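Local structure of tryptophan halogenase (Shewanella frigidimarina, 2PYX) at residues A[152-157]-A[166-171]; A[200-205]-A[209-214]; A[295-300]-A[307-312]; A[441-446]-A[467-472]. The protein is probably a flavin-dependent tryptophan halogenase, which would bind FAD and halogenate the indole ring of tryptophan. All coordinates share one frame; numbering follows the deposited sequence. Where two conformers were deposited one is given.

Interaction 1. Residues A[152-157]-A[166-171]; sequences LAPKSI and NNYGYH
Tyr168 and Lys155 each hold CG between the backbone N and the carbonyl carbon (chi1 69° and 64°), and the lysine chain bends at chi3 (-65°). These turns bring Lys155 NZ to Tyr168 OH, to which it donates a hydrogen bond of 2.9 Å. Lys155 CD lies obliquely by the same end of the ring, 3.7 Å from Tyr168 CE1. At the other end Pro154 CG sits 3.6 Å from Tyr168 CG, the two side chains crossing at about a right angle. Asn166 N donates to Pro154 O at 3.0 Å, and water 1 links Ala153 O to Asn166 ND2, which also bonds Ser143. Glu77 forms a salt bridge with Lys155 and hydrogen-bonds Tyr168 OH. A phenylalanine in place of Tyr168 would probably leave Lys155 and Glu77 without the hydroxyl they share. The Tyr168 side chain is about 6 Å from that of Lys89, the predicted active-site residue. The loop after helix 144-149 thus packs against the residues leading into strand 169-172, with Pro154 on strand 87-95 and Ala153 on helix 511-520.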
loop_
_atom_site.group_PDB
_atom_site.type_symbol
_atom_site.label_atom_id
_atom_site.label_comp_id
_atom_site.label_asym_id
_atom_site.label_seq_id
_atom_site.Cartn_x
_atom_site.Cartn_y
_atom_site.Cartn_z
ATOM N N LEU A 152 -3.351 -18.343 10.632
ATOM C CA LEU A 152 -2.265 -18.138 11.561
ATOM C C LEU A 152 -1.529 -16.800 11.402
ATOM O O LEU A 152 -1.513 -16.204 10.307
ATOM C CB LEU A 152 -1.280 -19.284 11.484
ATOM C CG LEU A 152 -1.856 -20.712 11.638
ATOM C CD1 LEU A 152 -0.769 -21.742 11.459
ATOM C CD2 LEU A 152 -2.510 -20.842 13.014
ATOM N N ALA A 153 -0.908 -16.373 12.490
ATOM C CA ALA A 153 -0.213 -15.105 12.552
ATOM C C ALA A 153 1.189 -15.204 11.902
ATOM O O ALA A 153 1.636 -16.290 11.546
ATOM C CB ALA A 153 -0.102 -14.669 13.970
ATOM N N PRO A 154 1.866 -14.056 11.701
ATOM C CA PRO A 154 3.235 -14.067 11.150
ATOM C C PRO A 154 4.364 -14.180 12.179
ATOM O O PRO A 154 5.538 -14.159 11.817
ATOM C CB PRO A 154 3.346 -12.672 10.507
ATOM C CG PRO A 154 2.462 -11.832 11.340
ATOM C CD PRO A 154 1.357 -12.682 11.845
ATOM N N LYS A 155 3.987 -14.257 13.452
ATOM C CA LYS A 155 4.965 -14.265 14.538
ATOM C C LYS A 155 4.303 -14.826 15.793
ATOM O O LYS A 155 3.117 -15.042 15.811
ATOM C CB LYS A 155 5.514 -12.839 14.783
ATOM C CG LYS A 155 4.454 -11.841 15.275
ATOM C CD LYS A 155 4.936 -10.404 15.222
ATOM C CE LYS A 155 6.100 -10.120 16.157
ATOM N NZ LYS A 155 6.588 -8.678 16.078
ATOM N N SER A 156 5.113 -15.049 16.828
ATOM C CA SER A 156 4.657 -15.569 18.114
ATOM C C SER A 156 4.727 -14.463 19.153
ATOM O O SER A 156 5.367 -13.436 18.920
ATOM C CB SER A 156 5.579 -16.708 18.548
ATOM O OG SER A 156 6.907 -16.236 18.725
ATOM N N ILE A 157 4.106 -14.681 20.312
ATOM C CA ILE A 157 4.111 -13.664 21.389
ATOM C C ILE A 157 5.533 -13.407 21.932
ATOM O O ILE A 157 5.833 -12.315 22.462
ATOM C CB ILE A 157 3.073 -14.034 22.487
ATOM C CG1 ILE A 157 2.840 -12.881 23.468
ATOM C CG2 ILE A 157 3.492 -15.328 23.237
ATOM C CD1 ILE A 157 2.552 -11.546 22.830
ATOM N N ASN A 166 7.263 -14.854 9.465
ATOM C CA ASN A 166 6.992 -14.577 8.051
ATOM C C ASN A 166 6.680 -13.078 7.915
ATOM O O ASN A 166 6.074 -12.502 8.807
ATOM C CB ASN A 166 5.811 -15.377 7.517
ATOM C CG ASN A 166 6.190 -16.774 7.092
ATOM O OD1 ASN A 166 7.185 -16.979 6.414
ATOM N ND2 ASN A 166 5.348 -17.735 7.433
ATOM N N ASN A 167 7.108 -12.455 6.825
ATOM C CA ASN A 167 6.988 -10.987 6.692
ATOM C C ASN A 167 5.536 -10.552 6.723
ATOM O O ASN A 167 4.644 -11.247 6.210
ATOM C CB ASN A 167 7.652 -10.484 5.401
ATOM C CG ASN A 167 8.130 -9.027 5.481
ATOM O OD1 ASN A 167 7.971 -8.371 6.504
ATOM N ND2 ASN A 167 8.759 -8.547 4.415
ATOM N N TYR A 168 5.318 -9.385 7.302
ATOM C CA TYR A 168 3.986 -8.877 7.518
ATOM C C TYR A 168 3.944 -7.370 7.490
ATOM O O TYR A 168 4.935 -6.703 7.760
ATOM C CB TYR A 168 3.397 -9.377 8.842
ATOM C CG TYR A 168 4.016 -8.832 10.106
ATOM C CD1 TYR A 168 5.127 -9.456 10.694
ATOM C CD2 TYR A 168 3.490 -7.725 10.755
ATOM C CE1 TYR A 168 5.689 -8.972 11.846
ATOM C CE2 TYR A 168 4.045 -7.237 11.908
ATOM C CZ TYR A 168 5.161 -7.845 12.455
ATOM O OH TYR A 168 5.705 -7.350 13.633
ATOM N N GLY A 169 2.775 -6.869 7.086
ATOM C CA GLY A 169 2.348 -5.496 7.358
ATOM C C GLY A 169 1.110 -5.540 8.247
ATOM O O GLY A 169 0.904 -6.485 9.013
ATOM N N TYR A 170 0.261 -4.531 8.111
ATOM C CA TYR A 170 -0.887 -4.378 8.986
ATOM C C TYR A 170 -2.197 -4.064 8.260
ATOM O O TYR A 170 -2.211 -3.531 7.157
ATOM C CB TYR A 170 -0.647 -3.264 10.009
ATOM C CG TYR A 170 0.655 -3.400 10.788
ATOM C CD1 TYR A 170 0.725 -4.198 11.925
ATOM C CD2 TYR A 170 1.780 -2.696 10.390
ATOM C CE1 TYR A 170 1.905 -4.300 12.649
ATOM C CE2 TYR A 170 2.970 -2.804 11.078
ATOM C CZ TYR A 170 3.020 -3.604 12.215
ATOM O OH TYR A 170 4.201 -3.685 12.921
ATOM N N HIS A 171 -3.291 -4.387 8.942
ATOM C CA HIS A 171 -4.579 -3.725 8.744
ATOM C C HIS A 171 -4.749 -2.773 9.929
ATOM O O HIS A 171 -4.462 -3.164 11.068
ATOM C CB HIS A 171 -5.712 -4.743 8.756
ATOM C CG HIS A 171 -5.650 -5.743 7.649
ATOM N ND1 HIS A 171 -5.769 -7.102 7.862
ATOM C CD2 HIS A 171 -5.524 -5.580 6.309
ATOM C CE1 HIS A 171 -5.692 -7.728 6.699
ATOM N NE2 HIS A 171 -5.542 -6.828 5.742
HETATM O O HOH W 1 2.863 -16.973 8.976
#

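Interaction 2. Residues A[200-205]-A[209-214]; sequences QIINNQ and IEKLIT
Ile201, Ile209 and Leu212 form the apolar centre on one face of this beta hairpin. Ile201 CG2 lies anti to the backbone N, which places it against both Ile209 and Leu212. Ile209 CG2 is 3.7 Å from Ile201 CG2, and Leu212 CD2 is 3.9 Å from it. Ile201 and Leu212 run side by side, while Ile209 crosses at a slant. On the other face Ile202 CG1 touches Ile213 CG1 at 3.8 Å, and Lys211 CG lies against Ile202 CB. The strands run antiparallel between these layers. Gln200 and Ile213 are a hydrogen-bonded pair with two bonds, and Ile202 N donates to Lys211 O at 2.9 Å. A classic beta bulge follows. Ile202 O accepts a short bond of 2.7 Å from Glu210 N and a weak one of 3.3 Å from Lys211 N. This shifts the register by one residue before the turn.

Polar side chains edge the hairpin. Two of them make packing contacts through an oxygen: Gln200 OE1 lies 3.4 Å from Ile213 CD1, and Glu210 OE1 3.5 Å from Asn204 CB. Lys211 NZ forms a salt bridge with Glu219, and Asn203 OD1 hydrogen-bonds His239. Leu212 also lies close to Val198, a predicted FAD-binding residue. Strand 219-221 continues the sheet beyond strand 209-214. Ile209 packs on helix 234-239, and Leu212 reaches strands 9-13 and 224-227.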
loop_
_atom_site.group_PDB
_atom_site.type_symbol
_atom_site.label_atom_id
_atom_site.label_comp_id
_atom_site.label_asym_id
_atom_site.label_seq_id
_atom_site.Cartn_x
_atom_site.Cartn_y
_atom_site.Cartn_z
ATOM N N GLN A 200 -3.953 32.417 1.817
ATOM C CA GLN A 200 -3.170 32.735 0.621
ATOM C C GLN A 200 -1.905 31.930 0.588
ATOM O O GLN A 200 -1.318 31.656 1.636
ATOM C CB GLN A 200 -2.726 34.188 0.588
ATOM C CG GLN A 200 -3.828 35.193 0.523
ATOM C CD GLN A 200 -3.290 36.583 0.635
ATOM O OE1 GLN A 200 -3.461 37.246 1.676
ATOM N NE2 GLN A 200 -2.618 37.043 -0.400
ATOM N N ILE A 201 -1.463 31.611 -0.623
ATOM C CA ILE A 201 -0.167 31.021 -0.876
ATOM C C ILE A 201 0.627 32.067 -1.652
ATOM O O ILE A 201 0.223 32.481 -2.758
ATOM C CB ILE A 201 -0.297 29.732 -1.744
ATOM C CG1 ILE A 201 -1.359 28.813 -1.138
ATOM C CG2 ILE A 201 1.063 29.059 -1.944
ATOM C CD1 ILE A 201 -1.796 27.682 -2.052
ATOM N N ILE A 202 1.753 32.486 -1.088
ATOM C CA ILE A 202 2.560 33.573 -1.646
ATOM C C ILE A 202 3.840 33.041 -2.259
ATOM O O ILE A 202 4.593 32.299 -1.598
ATOM C CB ILE A 202 2.970 34.578 -0.534
ATOM C CG1 ILE A 202 1.767 34.966 0.308
ATOM C CG2 ILE A 202 3.686 35.787 -1.115
ATOM C CD1 ILE A 202 0.676 35.542 -0.455
ATOM N N ASN A 203 4.117 33.442 -3.495
ATOM C CA ASN A 203 5.333 33.054 -4.152
ATOM C C ASN A 203 6.387 34.110 -4.034
ATOM O O ASN A 203 6.077 35.288 -3.851
ATOM C CB ASN A 203 5.060 32.797 -5.634
ATOM C CG ASN A 203 4.255 31.512 -5.871
ATOM O OD1 ASN A 203 4.040 30.698 -4.957
ATOM N ND2 ASN A 203 3.802 31.333 -7.113
ATOM N N ASN A 204 7.640 33.687 -4.147
ATOM C CA ASN A 204 8.727 34.630 -4.371
ATOM C C ASN A 204 8.853 34.947 -5.872
ATOM O O ASN A 204 8.078 34.460 -6.712
ATOM C CB ASN A 204 10.036 34.124 -3.776
ATOM C CG ASN A 204 10.633 32.934 -4.522
ATOM O OD1 ASN A 204 10.240 32.580 -5.633
ATOM N ND2 ASN A 204 11.620 32.321 -3.895
ATOM N N GLN A 205 9.830 35.784 -6.206
ATOM C CA GLN A 205 10.011 36.244 -7.591
ATOM C C GLN A 205 10.316 35.138 -8.606
ATOM O O GLN A 205 10.086 35.321 -9.806
ATOM C CB GLN A 205 11.107 37.329 -7.667
ATOM C CG GLN A 205 12.500 36.879 -7.186
ATOM N N ILE A 209 7.044 28.796 -3.713
ATOM C CA ILE A 209 6.229 29.222 -2.572
ATOM C C ILE A 209 7.174 29.763 -1.488
ATOM O O ILE A 209 8.237 29.192 -1.207
ATOM C CB ILE A 209 5.393 28.076 -1.999
ATOM C CG1 ILE A 209 4.496 27.479 -3.088
ATOM C CG2 ILE A 209 4.573 28.557 -0.823
ATOM C CD1 ILE A 209 3.818 26.216 -2.676
ATOM N N GLU A 210 6.817 30.923 -0.950
ATOM C CA GLU A 210 7.614 31.625 0.060
ATOM C C GLU A 210 6.962 31.546 1.431
ATOM O O GLU A 210 7.614 31.356 2.452
ATOM C CB GLU A 210 7.722 33.089 -0.361
ATOM C CG GLU A 210 8.361 33.982 0.631
ATOM C CD GLU A 210 8.416 35.375 0.088
ATOM O OE1 GLU A 210 9.370 35.648 -0.665
ATOM O OE2 GLU A 210 7.465 36.148 0.352
ATOM N N LYS A 211 5.661 31.704 1.476
ATOM C CA LYS A 211 4.970 31.730 2.731
ATOM C C LYS A 211 3.495 31.502 2.541
ATOM O O LYS A 211 2.967 31.617 1.427
ATOM C CB LYS A 211 5.244 33.042 3.495
ATOM C CG LYS A 211 4.672 34.264 2.838
ATOM C CD LYS A 211 5.151 35.519 3.545
ATOM C CE LYS A 211 4.688 36.787 2.840
ATOM N NZ LYS A 211 5.361 37.986 3.467
ATOM N N LEU A 212 2.848 31.104 3.628
ATOM C CA LEU A 212 1.419 30.918 3.664
ATOM C C LEU A 212 0.837 31.941 4.605
ATOM O O LEU A 212 1.396 32.190 5.657
ATOM C CB LEU A 212 1.047 29.527 4.151
ATOM C CG LEU A 212 1.709 28.395 3.391
ATOM C CD1 LEU A 212 1.262 27.087 4.015
ATOM C CD2 LEU A 212 1.334 28.430 1.914
ATOM N N ILE A 213 -0.272 32.554 4.196
ATOM C CA ILE A 213 -0.973 33.449 5.079
ATOM C C ILE A 213 -2.163 32.667 5.582
ATOM O O ILE A 213 -3.019 32.236 4.797
ATOM C CB ILE A 213 -1.374 34.770 4.397
ATOM C CG1 ILE A 213 -0.204 35.326 3.593
ATOM C CG2 ILE A 213 -1.771 35.723 5.472
ATOM C CD1 ILE A 213 -0.376 36.740 3.122
ATOM N N THR A 214 -2.147 32.389 6.882
ATOM C CA THR A 214 -3.194 31.623 7.525
ATOM C C THR A 214 -4.348 32.530 7.899
ATOM O O THR A 214 -4.209 33.761 7.898
ATOM C CB THR A 214 -2.727 30.828 8.783
ATOM O OG1 THR A 214 -2.359 31.714 9.854
ATOM C CG2 THR A 214 -1.541 29.906 8.418
#

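Interaction 3. Residues A[295-300]-A[307-312]; sequences VGYVYS and IDAQKT
Tyr297 is the first residue of 295-300 to touch residues 307-312. Its CG is anti to the backbone N (chi1 -175°), and the ring reaches the helix side. Ala309 O lies at the ring edge near its plane, 3.4 Å from Tyr297 CD2. Thr312 CG2 approaches obliquely, 3.7 Å from Tyr297 CE2. Water 2 sits at the edge in the ring plane and bridges the two side chains. It is 2.8 Å from Tyr297 OH and 3.0 Å from Thr312 OG1. Asn281 N also bonds this phenol.

Two residues on, Tyr299 projects to the same side. Its CB rests on one face of the Tyr297 ring, near the rim. The Tyr299 ring takes Ala309 CB over its centre in a CH-pi contact, 3.5 Å from the centroid and 14° off the normal. Tyr299 OH bonds Asp306 at the start of the helix. A serine in place of Tyr299 would probably open a gap over Ala309 CB and leave Asp306 without its phenol partner. The segment axes pass at 9.3 Å, close to the usual spacing of a helix laid on a sheet. The arrangement is that of alpha/beta packing, a strand followed after a short loop by a helix that packs on its sheet.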
loop_
_atom_site.group_PDB
_atom_site.type_symbol
_atom_site.label_atom_id
_atom_site.label_comp_id
_atom_site.label_asym_id
_atom_site.label_seq_id
_atom_site.Cartn_x
_atom_site.Cartn_y
_atom_site.Cartn_z
ATOM N N VAL A 295 -15.293 -3.257 4.496
ATOM C CA VAL A 295 -15.639 -3.891 3.218
ATOM C C VAL A 295 -15.959 -2.790 2.202
ATOM O O VAL A 295 -16.568 -1.790 2.547
ATOM C CB VAL A 295 -16.837 -4.874 3.363
ATOM C CG1 VAL A 295 -17.261 -5.445 2.036
ATOM C CG2 VAL A 295 -16.471 -6.011 4.285
ATOM N N GLY A 296 -15.524 -2.965 0.939
ATOM C CA GLY A 296 -15.889 -2.017 -0.089
ATOM C C GLY A 296 -15.909 -2.623 -1.460
ATOM O O GLY A 296 -15.090 -3.484 -1.758
ATOM N N TYR A 297 -16.839 -2.158 -2.299
ATOM C CA TYR A 297 -16.918 -2.589 -3.666
ATOM C C TYR A 297 -16.319 -1.455 -4.522
ATOM O O TYR A 297 -16.802 -0.322 -4.522
ATOM C CB TYR A 297 -18.377 -2.793 -4.078
ATOM C CG TYR A 297 -18.628 -3.349 -5.458
ATOM C CD1 TYR A 297 -17.630 -3.975 -6.198
ATOM C CD2 TYR A 297 -19.891 -3.275 -6.029
ATOM C CE1 TYR A 297 -17.912 -4.506 -7.500
ATOM C CE2 TYR A 297 -20.147 -3.772 -7.292
ATOM C CZ TYR A 297 -19.182 -4.416 -8.023
ATOM O OH TYR A 297 -19.395 -4.943 -9.250
ATOM N N VAL A 298 -15.206 -1.783 -5.199
ATOM C CA VAL A 298 -14.564 -0.936 -6.198
ATOM C C VAL A 298 -15.149 -1.328 -7.531
ATOM O O VAL A 298 -15.079 -2.490 -7.911
ATOM C CB VAL A 298 -13.051 -1.219 -6.191
ATOM C CG1 VAL A 298 -12.370 -0.561 -7.382
ATOM C CG2 VAL A 298 -12.450 -0.802 -4.880
ATOM N N TYR A 299 -15.659 -0.351 -8.266
ATOM C CA TYR A 299 -16.352 -0.668 -9.509
ATOM C C TYR A 299 -16.287 0.477 -10.540
ATOM O O TYR A 299 -15.868 1.592 -10.229
ATOM C CB TYR A 299 -17.812 -1.077 -9.235
ATOM C CG TYR A 299 -18.694 -0.030 -8.648
ATOM C CD1 TYR A 299 -18.762 0.140 -7.291
ATOM C CD2 TYR A 299 -19.501 0.780 -9.454
ATOM C CE1 TYR A 299 -19.559 1.114 -6.723
ATOM C CE2 TYR A 299 -20.314 1.763 -8.890
ATOM C CZ TYR A 299 -20.378 1.896 -7.509
ATOM O OH TYR A 299 -21.173 2.882 -6.937
ATOM N N SER A 300 -16.707 0.160 -11.754
ATOM C CA SER A 300 -16.685 1.129 -12.885
ATOM C C SER A 300 -18.077 1.639 -13.159
ATOM O O SER A 300 -18.942 0.841 -13.522
ATOM C CB SER A 300 -16.175 0.429 -14.110
ATOM O OG SER A 300 -16.319 1.228 -15.264
ATOM N N ILE A 307 -27.158 1.820 -8.113
ATOM C CA ILE A 307 -28.213 0.950 -7.552
ATOM C C ILE A 307 -27.790 -0.520 -7.605
ATOM O O ILE A 307 -27.860 -1.259 -6.600
ATOM C CB ILE A 307 -29.529 1.153 -8.352
ATOM C CG1 ILE A 307 -30.076 2.564 -8.087
ATOM C CG2 ILE A 307 -30.545 0.067 -8.012
ATOM C CD1 ILE A 307 -31.055 3.049 -9.140
ATOM N N ASP A 308 -27.342 -0.948 -8.780
ATOM C CA ASP A 308 -26.944 -2.314 -8.993
ATOM C C ASP A 308 -25.640 -2.645 -8.224
ATOM O O ASP A 308 -25.468 -3.736 -7.673
ATOM C CB ASP A 308 -26.770 -2.573 -10.472
ATOM C CG ASP A 308 -28.066 -2.521 -11.245
ATOM O OD1 ASP A 308 -29.152 -2.475 -10.625
ATOM O OD2 ASP A 308 -28.001 -2.512 -12.495
ATOM N N ALA A 309 -24.726 -1.701 -8.183
ATOM C CA ALA A 309 -23.491 -1.917 -7.411
ATOM C C ALA A 309 -23.794 -2.151 -5.948
ATOM O O ALA A 309 -23.168 -2.993 -5.303
ATOM C CB ALA A 309 -22.549 -0.740 -7.566
ATOM N N GLN A 310 -24.733 -1.389 -5.395
ATOM C CA GLN A 310 -25.107 -1.576 -4.010
ATOM C C GLN A 310 -25.677 -2.966 -3.777
ATOM O O GLN A 310 -25.361 -3.636 -2.777
ATOM C CB GLN A 310 -26.080 -0.498 -3.554
ATOM C CG GLN A 310 -26.429 -0.692 -2.073
ATOM C CD GLN A 310 -27.359 0.355 -1.542
ATOM O OE1 GLN A 310 -28.579 0.153 -1.514
ATOM N NE2 GLN A 310 -26.807 1.475 -1.120
ATOM N N LYS A 311 -26.496 -3.430 -4.706
ATOM C CA LYS A 311 -27.056 -4.784 -4.599
ATOM C C LYS A 311 -25.961 -5.843 -4.540
ATOM O O LYS A 311 -25.992 -6.753 -3.721
ATOM C CB LYS A 311 -28.041 -5.090 -5.722
ATOM C CG LYS A 311 -28.732 -6.464 -5.621
ATOM C CD LYS A 311 -29.558 -6.620 -4.353
ATOM C CE LYS A 311 -30.377 -7.923 -4.397
ATOM N NZ LYS A 311 -31.127 -8.176 -3.118
ATOM N N THR A 312 -24.971 -5.707 -5.407
ATOM C CA THR A 312 -23.821 -6.565 -5.390
ATOM C C THR A 312 -23.103 -6.534 -4.049
ATOM O O THR A 312 -22.725 -7.588 -3.532
ATOM C CB THR A 312 -22.870 -6.155 -6.568
ATOM O OG1 THR A 312 -23.590 -6.286 -7.798
ATOM C CG2 THR A 312 -21.647 -7.034 -6.625
HETATM O O HOH W 2 -22.124 -4.987 -10.020
#

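Interaction 4. Residues A[441-446]-A[467-472]; sequences ELWRYQ and YVLYGM
Trp443 O and Tyr470 OH both hydrogen-bond Thr476 OG1, so one hydroxyl outside the two segments ties them together. The two atoms are themselves 4.4 Å apart, too far for a direct bond. This is a helix-to-helix contact of helices 434-443 and 462-471. Within residues 441-446, Leu442 O is gripped twice. It accepts from Tyr445 N at 2.9 Å and from Gln446 N at 3.1 Å.

Between the helices the contact is apolar and small. Leu469 CG is anti to the backbone N (chi1 -166°), which carries its methyls to the tryptophan. Leu469 CD2 is 3.9 Å from Trp443 CB and lies obliquely by the indole. Leu469 CD1 also reaches the six-membered ring, 4.1 Å from Trp443 CE3. The indole is fixed on its polar side, because Trp443 NE1 bonds Asp452. Leu469 also touches Leu410 of helix 383-413 and Phe474.

Tyr470 flanks the pair, and its hydroxyl also comes within 4.3 Å of Gln446 O, again too far for a bond. The Leu469 side chain is about 11 Å from that of Glu361, which is predicted to bind tryptophan. The contact is therefore packing at some remove from that site. Within helix 467-471, Leu469 CG stands over the centre of the Tyr470 ring, 4.3 Å above its plane.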
loop_
_atom_site.group_PDB
_atom_site.type_symbol
_atom_site.label_atom_id
_atom_site.label_comp_id
_atom_site.label_asym_id
_atom_site.label_seq_id
_atom_site.Cartn_x
_atom_site.Cartn_y
_atom_site.Cartn_z
ATOM N N GLU A 441 3.831 -10.435 -23.432
ATOM C CA GLU A 441 4.393 -11.185 -24.542
ATOM C C GLU A 441 5.654 -11.922 -24.098
ATOM O O GLU A 441 5.795 -13.123 -24.356
ATOM C CB GLU A 441 4.649 -10.257 -25.724
ATOM C CG GLU A 441 5.352 -10.891 -26.892
ATOM C CD GLU A 441 5.725 -9.873 -27.958
ATOM O OE1 GLU A 441 6.747 -9.095 -27.829
ATOM O OE2 GLU A 441 4.992 -9.897 -28.973
ATOM N N LEU A 442 6.569 -11.224 -23.414
ATOM C CA LEU A 442 7.789 -11.862 -22.957
ATOM C C LEU A 442 7.509 -13.020 -22.018
ATOM O O LEU A 442 8.146 -14.080 -22.126
ATOM C CB LEU A 442 8.680 -10.827 -22.277
ATOM C CG LEU A 442 10.028 -11.302 -21.769
ATOM C CD1 LEU A 442 10.843 -11.846 -22.917
ATOM C CD2 LEU A 442 10.765 -10.183 -21.050
ATOM N N TRP A 443 6.529 -12.853 -21.121
ATOM C CA TRP A 443 6.283 -13.845 -20.087
ATOM C C TRP A 443 5.614 -15.100 -20.629
ATOM O O TRP A 443 5.587 -16.102 -19.926
ATOM C CB TRP A 443 5.497 -13.230 -18.943
ATOM C CG TRP A 443 6.248 -12.182 -18.217
ATOM C CD1 TRP A 443 7.617 -12.060 -18.128
ATOM C CD2 TRP A 443 5.704 -11.118 -17.422
ATOM N NE1 TRP A 443 7.940 -10.988 -17.320
ATOM C CE2 TRP A 443 6.796 -10.392 -16.878
ATOM C CE3 TRP A 443 4.406 -10.685 -17.137
ATOM C CZ2 TRP A 443 6.610 -9.261 -16.076
ATOM C CZ3 TRP A 443 4.238 -9.555 -16.345
ATOM C CH2 TRP A 443 5.331 -8.865 -15.839
ATOM N N ARG A 444 5.101 -15.059 -21.858
ATOM C CA ARG A 444 4.696 -16.307 -22.507
ATOM C C ARG A 444 5.872 -17.255 -22.659
ATOM O O ARG A 444 5.676 -18.464 -22.755
ATOM C CB ARG A 444 4.112 -16.023 -23.874
ATOM C CG ARG A 444 2.790 -15.341 -23.876
ATOM C CD ARG A 444 2.378 -15.006 -25.299
ATOM N NE ARG A 444 2.159 -16.226 -26.068
ATOM C CZ ARG A 444 2.053 -16.298 -27.398
ATOM N NH1 ARG A 444 2.155 -15.215 -28.155
ATOM N NH2 ARG A 444 1.833 -17.479 -27.970
ATOM N N TYR A 445 7.079 -16.701 -22.698
ATOM C CA TYR A 445 8.272 -17.445 -23.086
ATOM C C TYR A 445 9.306 -17.585 -21.999
ATOM O O TYR A 445 10.172 -18.465 -22.073
ATOM C CB TYR A 445 8.901 -16.870 -24.366
ATOM C CG TYR A 445 7.953 -16.925 -25.508
ATOM C CD1 TYR A 445 7.702 -18.124 -26.141
ATOM C CD2 TYR A 445 7.264 -15.793 -25.928
ATOM C CE1 TYR A 445 6.791 -18.188 -27.170
ATOM C CE2 TYR A 445 6.367 -15.851 -26.960
ATOM C CZ TYR A 445 6.141 -17.051 -27.578
ATOM O OH TYR A 445 5.223 -17.142 -28.639
ATOM N N GLN A 446 9.239 -16.742 -20.973
ATOM C CA GLN A 446 10.126 -16.872 -19.817
ATOM C C GLN A 446 9.468 -16.297 -18.571
ATOM O O GLN A 446 8.596 -15.432 -18.669
ATOM C CB GLN A 446 11.475 -16.208 -20.053
ATOM C CG GLN A 446 11.413 -14.696 -20.266
ATOM C CD GLN A 446 12.784 -14.103 -20.480
ATOM O OE1 GLN A 446 13.631 -14.706 -21.167
ATOM N NE2 GLN A 446 13.037 -12.936 -19.877
ATOM N N TYR A 467 3.914 -14.101 -8.367
ATOM C CA TYR A 467 2.807 -14.595 -7.540
ATOM C C TYR A 467 1.464 -14.353 -8.222
ATOM O O TYR A 467 0.576 -15.195 -8.162
ATOM C CB TYR A 467 2.783 -13.932 -6.182
ATOM C CG TYR A 467 3.782 -14.441 -5.207
ATOM C CD1 TYR A 467 3.829 -15.804 -4.860
ATOM C CD2 TYR A 467 4.628 -13.573 -4.546
ATOM C CE1 TYR A 467 4.751 -16.266 -3.880
ATOM C CE2 TYR A 467 5.538 -14.051 -3.539
ATOM C CZ TYR A 467 5.591 -15.394 -3.241
ATOM O OH TYR A 467 6.475 -15.839 -2.251
ATOM N N VAL A 468 1.287 -13.176 -8.826
ATOM C CA VAL A 468 0.039 -12.874 -9.518
ATOM C C VAL A 468 -0.056 -13.662 -10.819
ATOM O O VAL A 468 -1.078 -14.321 -11.082
ATOM C CB VAL A 468 -0.148 -11.354 -9.733
ATOM C CG1 VAL A 468 -1.376 -11.074 -10.635
ATOM C CG2 VAL A 468 -0.335 -10.666 -8.389
ATOM N N LEU A 469 0.974 -13.609 -11.654
ATOM C CA LEU A 469 0.930 -14.266 -12.952
ATOM C C LEU A 469 0.588 -15.746 -12.797
ATOM O O LEU A 469 -0.282 -16.272 -13.485
ATOM C CB LEU A 469 2.272 -14.090 -13.666
ATOM C CG LEU A 469 2.362 -14.403 -15.146
ATOM C CD1 LEU A 469 1.538 -13.448 -15.984
ATOM C CD2 LEU A 469 3.793 -14.337 -15.638
ATOM N N TYR A 470 1.320 -16.426 -11.924
ATOM C CA TYR A 470 1.151 -17.866 -11.757
ATOM C C TYR A 470 0.056 -18.215 -10.771
ATOM O O TYR A 470 -0.514 -19.314 -10.843
ATOM C CB TYR A 470 2.477 -18.535 -11.442
ATOM C CG TYR A 470 3.456 -18.306 -12.580
ATOM C CD1 TYR A 470 3.162 -18.678 -13.904
ATOM C CD2 TYR A 470 4.630 -17.591 -12.369
ATOM C CE1 TYR A 470 3.995 -18.385 -14.952
ATOM C CE2 TYR A 470 5.493 -17.315 -13.442
ATOM C CZ TYR A 470 5.193 -17.697 -14.715
ATOM O OH TYR A 470 6.024 -17.395 -15.766
ATOM N N GLY A 471 -0.285 -17.313 -9.859
ATOM C CA GLY A 471 -1.505 -17.476 -9.092
ATOM C C GLY A 471 -2.715 -17.632 -9.992
ATOM O O GLY A 471 -3.646 -18.414 -9.679
HETATM N N MSE A 472 -2.722 -16.892 -11.083
HETATM C CA MSE A 472 -3.817 -16.890 -12.028
HETATM C C MSE A 472 -3.611 -17.832 -13.205
HETATM O O MSE A 472 -4.265 -17.716 -14.237
HETATM C CB MSE A 472 -4.100 -15.446 -12.476
HETATM C CG MSE A 472 -4.445 -14.565 -11.321
HETATM SE SE MSE A 472 -5.015 -12.759 -11.905
HETATM C CE MSE A 472 -6.731 -13.291 -12.851
#

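Interactions 1, 3 and 4 are buried, while interaction 2 is a surface hairpin whose centre is about 33 Å from the centre of the chain. Interactions 1 and 3 reach the same branched sheet, one through strand 169-172 and the other through strand 292-299, yet their nearest atoms are about 10 Å apart. Interaction 2 belongs to a separate three-stranded sheet, across the chain centre from interactions 1 and 4. Chemistry follows place. Interaction 2 rests mainly on main-chain bonds. Interaction 1 combines proline-ring packing with a lysine-tyrosine-glutamate network near the predicted active site. Interactions 3 and 4 rely on aromatic and aliphatic packing without direct hydrogen bonds between segments. None of the four touches another.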